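Local coordinates for germination protein (PDB 6O59) that probably helps to sense germinants, being the N-terminal domain of the A subunit of a Bacillus megaterium spore germinant receptor, at residues A[5-17]-A[111-123]. Residues are numbered along the deposited sequence; the frame is centred on the assembly and turned at random.
Sequences SLKNLLSENLTLI and LLIVDGINRVLSV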
# COMPACT_ATOMS: atom_id res chain seq x y z
N SER A 5 7.83 1.67 21.19
CA SER A 5 7.53 3.11 21.13
C SER A 5 8.10 3.73 19.85
O SER A 5 8.91 3.12 19.15
CB SER A 5 8.07 3.83 22.36
OG SER A 5 7.20 4.87 22.77
N LEU A 6 7.62 4.93 19.52
CA LEU A 6 8.06 5.58 18.28
C LEU A 6 9.37 6.33 18.49
O LEU A 6 9.62 6.89 19.57
CB LEU A 6 6.96 6.51 17.75
CG LEU A 6 5.88 5.95 16.79
CD1 LEU A 6 5.71 4.45 16.87
CD2 LEU A 6 4.57 6.65 16.98
N LYS A 7 10.21 6.31 17.45
CA LYS A 7 11.51 6.97 17.48
C LYS A 7 11.31 8.48 17.40
O LYS A 7 10.31 8.93 16.85
CB LYS A 7 12.42 6.45 16.35
CG LYS A 7 12.80 4.95 16.44
CD LYS A 7 13.57 4.53 17.71
CE LYS A 7 15.07 4.72 17.64
NZ LYS A 7 15.70 4.77 18.99
N ASN A 8 12.22 9.27 17.99
CA ASN A 8 12.10 10.73 17.97
C ASN A 8 12.44 11.28 16.59
O ASN A 8 11.71 12.14 16.12
CB ASN A 8 12.94 11.39 19.05
CG ASN A 8 12.31 11.29 20.42
OD1 ASN A 8 12.74 10.50 21.26
ND2 ASN A 8 11.27 12.09 20.66
N LEU A 9 13.48 10.76 15.91
CA LEU A 9 13.83 11.22 14.56
C LEU A 9 12.80 10.75 13.52
O LEU A 9 12.35 9.59 13.56
CB LEU A 9 15.24 10.77 14.15
CG LEU A 9 16.42 11.38 14.91
CD1 LEU A 9 17.67 10.58 14.67
CD2 LEU A 9 16.65 12.84 14.53
N LEU A 10 12.43 11.65 12.60
CA LEU A 10 11.48 11.41 11.50
C LEU A 10 12.08 10.38 10.52
O LEU A 10 11.37 9.48 10.07
CB LEU A 10 11.15 12.75 10.80
CG LEU A 10 10.51 12.77 9.42
CD1 LEU A 10 9.12 12.21 9.45
CD2 LEU A 10 10.44 14.17 8.90
N SER A 11 13.39 10.52 10.24
CA SER A 11 14.18 9.63 9.38
C SER A 11 14.07 8.19 9.86
O SER A 11 13.88 7.29 9.04
CB SER A 11 15.64 10.07 9.40
OG SER A 11 16.18 10.08 10.72
N GLU A 12 14.17 8.00 11.19
CA GLU A 12 14.09 6.71 11.86
C GLU A 12 12.69 6.11 11.74
O GLU A 12 12.56 4.90 11.51
CB GLU A 12 14.51 6.83 13.34
CG GLU A 12 15.99 7.10 13.52
CD GLU A 12 16.57 6.93 14.92
OE1 GLU A 12 17.64 6.30 15.03
OE2 GLU A 12 15.96 7.43 15.89
N ASN A 13 11.65 6.95 11.85
CA ASN A 13 10.26 6.51 11.75
C ASN A 13 9.94 6.12 10.34
O ASN A 13 9.22 5.14 10.13
CB ASN A 13 9.31 7.58 12.25
CG ASN A 13 9.32 7.71 13.74
OD1 ASN A 13 9.28 6.72 14.49
ND2 ASN A 13 9.40 8.94 14.22
N LEU A 14 10.48 6.85 9.36
CA LEU A 14 10.23 6.57 7.95
C LEU A 14 10.95 5.29 7.53
O LEU A 14 10.33 4.43 6.91
CB LEU A 14 10.60 7.76 7.04
CG LEU A 14 9.80 9.06 7.26
CD1 LEU A 14 10.22 10.13 6.28
CD2 LEU A 14 8.27 8.85 7.17
N THR A 15 12.22 5.11 7.92
CA THR A 15 12.96 3.89 7.58
C THR A 15 12.24 2.65 8.10
O THR A 15 12.11 1.68 7.36
CB THR A 15 14.40 3.94 8.09
OG1 THR A 15 14.37 4.42 9.42
CG2 THR A 15 15.29 4.83 7.25
N LEU A 16 11.70 2.73 9.36
CA LEU A 16 10.98 1.66 10.04
C LEU A 16 9.63 1.36 9.38
O LEU A 16 9.26 0.18 9.33
CB LEU A 16 10.81 1.95 11.54
CG LEU A 16 12.05 1.65 12.43
CD1 LEU A 16 11.96 2.34 13.75
CD2 LEU A 16 12.25 0.16 12.66
N ILE A 17 8.91 2.38 8.86
CA ILE A 17 7.64 2.15 8.15
C ILE A 17 7.94 1.32 6.89
O ILE A 17 7.37 0.25 6.70
CB ILE A 17 6.89 3.47 7.81
CG1 ILE A 17 6.37 4.17 9.08
CG2 ILE A 17 5.75 3.23 6.78
CD1 ILE A 17 6.07 5.63 8.88
N LEU A 111 -1.07 9.73 8.06
CA LEU A 111 -0.19 9.97 9.19
C LEU A 111 0.55 11.26 8.99
O LEU A 111 0.96 11.58 7.87
CB LEU A 111 0.82 8.81 9.41
CG LEU A 111 0.30 7.36 9.44
CD1 LEU A 111 1.44 6.41 9.57
CD2 LEU A 111 -0.69 7.13 10.55
N LEU A 112 0.72 12.01 10.08
CA LEU A 112 1.53 13.22 10.06
C LEU A 112 2.67 13.00 11.07
O LEU A 112 2.43 12.83 12.27
CB LEU A 112 0.71 14.49 10.34
CG LEU A 112 1.55 15.76 10.56
CD1 LEU A 112 2.24 16.21 9.29
CD2 LEU A 112 0.72 16.87 11.13
N ILE A 113 3.90 12.94 10.56
CA ILE A 113 5.10 12.70 11.36
C ILE A 113 5.99 13.95 11.32
O ILE A 113 6.24 14.49 10.24
CB ILE A 113 5.83 11.41 10.87
CG1 ILE A 113 4.81 10.25 10.63
CG2 ILE A 113 6.97 11.01 11.84
CD1 ILE A 113 5.37 8.87 10.32
N VAL A 114 6.42 14.44 12.50
CA VAL A 114 7.25 15.64 12.64
C VAL A 114 8.63 15.26 13.24
O VAL A 114 8.72 14.42 14.14
CB VAL A 114 6.50 16.74 13.45
CG1 VAL A 114 7.33 18.02 13.56
CG2 VAL A 114 5.13 17.05 12.83
N ASP A 115 9.70 15.90 12.69
CA ASP A 115 11.15 15.74 12.89
C ASP A 115 11.58 15.14 14.20
O ASP A 115 12.47 14.28 14.17
CB ASP A 115 11.91 17.06 12.71
CG ASP A 115 13.36 16.92 12.24
OD1 ASP A 115 13.89 15.77 12.24
OD2 ASP A 115 13.98 17.97 11.87
N GLY A 116 11.04 15.60 15.33
CA GLY A 116 11.46 15.06 16.62
C GLY A 116 10.37 14.94 17.66
O GLY A 116 10.66 15.11 18.85
N ILE A 117 9.14 14.70 17.23
CA ILE A 117 8.03 14.71 18.22
C ILE A 117 7.83 13.33 18.85
O ILE A 117 7.55 13.31 20.05
CB ILE A 117 6.75 15.31 17.63
CG1 ILE A 117 6.62 16.78 18.02
CG2 ILE A 117 5.56 14.52 18.10
CD1 ILE A 117 6.78 17.73 16.88
N ASN A 118 7.89 12.25 18.06
CA ASN A 118 7.75 10.85 18.55
C ASN A 118 6.29 10.44 18.84
O ASN A 118 6.09 9.33 19.35
CB ASN A 118 8.84 10.43 19.54
CG ASN A 118 8.36 10.14 20.94
OD1 ASN A 118 7.29 10.58 21.35
ND2 ASN A 118 9.14 9.38 21.69
N ARG A 119 5.33 11.32 18.55
CA ARG A 119 3.87 11.01 18.61
C ARG A 119 3.39 11.23 17.18
O ARG A 119 3.84 12.21 16.56
CB ARG A 119 3.12 11.81 19.68
CG ARG A 119 3.45 11.52 21.14
CD ARG A 119 2.75 12.20 22.31
NE ARG A 119 3.26 11.82 23.63
CZ ARG A 119 2.89 12.36 24.79
NH1 ARG A 119 2.00 13.33 24.82
NH2 ARG A 119 3.43 11.94 25.93
N VAL A 120 2.58 10.33 16.64
CA VAL A 120 2.14 10.50 15.23
C VAL A 120 0.67 10.88 15.22
O VAL A 120 -0.08 10.32 16.01
CB VAL A 120 2.43 9.23 14.42
CG1 VAL A 120 1.68 9.19 13.11
CG2 VAL A 120 3.92 9.07 14.19
N LEU A 121 0.30 11.84 14.37
CA LEU A 121 -1.11 12.25 14.26
C LEU A 121 -1.77 11.49 13.11
O LEU A 121 -1.20 11.44 12.04
CB LEU A 121 -1.15 13.76 13.99
CG LEU A 121 -2.53 14.33 13.73
CD1 LEU A 121 -2.51 15.84 13.87
CD2 LEU A 121 -3.02 13.94 12.35
N SER A 122 -2.92 10.89 13.40
CA SER A 122 -3.76 10.19 12.41
C SER A 122 -5.03 10.98 12.08
O SER A 122 -5.73 11.44 12.99
CB SER A 122 -4.16 8.80 12.93
OG SER A 122 -3.07 7.91 13.06
N VAL A 123 -5.37 11.08 10.80
CA VAL A 123 -6.59 11.77 10.41
C VAL A 123 -7.40 10.86 9.46
O VAL A 123 -6.82 10.24 8.57
CB VAL A 123 -6.35 13.20 9.84
CG1 VAL A 123 -5.30 13.23 8.73
CG2 VAL A 123 -7.65 13.88 9.41
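Ile113, on an inner strand of a five-stranded antiparallel sheet, receives the side chains of the first helix on both of its branches. CD1 of Leu10 rests 3.4 Å from Ile113 CG2, the two side chains crossing obliquely, while Ile17, two helical turns on and on the same face, meets it tip to tip, CD1 to CD1 at 3.6 Å. With CG1 anti to its carbonyl carbon (chi1 -45°), Ile113 sends its delta methyl toward Ile17 and leaves CG2 for Leu10. Helix 10-17 runs roughly antiparallel to strand 111-114, at 141°, with 8.7 Å between their axes. Leu10 and Leu14 also touch strand 40-47 next door, whereas Leu6 meets Val120 nearly at right angles and lies against Trp98 of helix 98-106.

Asn13, although buried at this interface, is satisfied from its own segment: ND2 donates to Lys7 O at 2.8 Å, standing above that carbonyl plane, and OD1 accepts a weak bond from Lys7 N. These two bonds tie the incoming chain back onto the first turn of the helix. Across the contact, Leu10 N gives a weak, bent hydrogen bond to Asp115 O, and Gly116 CA approaches Asn8 O in a CA-H...O contact.

The turn side is more open to solvent, though Asn8 and Asn118 still cover each other closely. Their side chains run alongside, the nearly parallel amide planes (11° apart) layered, with Asn8 ND2 over the CB-CG part of Asn118; Asn118 ND2 comes within 3.3 Å of Leu6 O. Aliphatic packing on the buried side is thus joined by an extensive polar contact at the turn, which probably relies on van der Waals contact as much as on directional bonding.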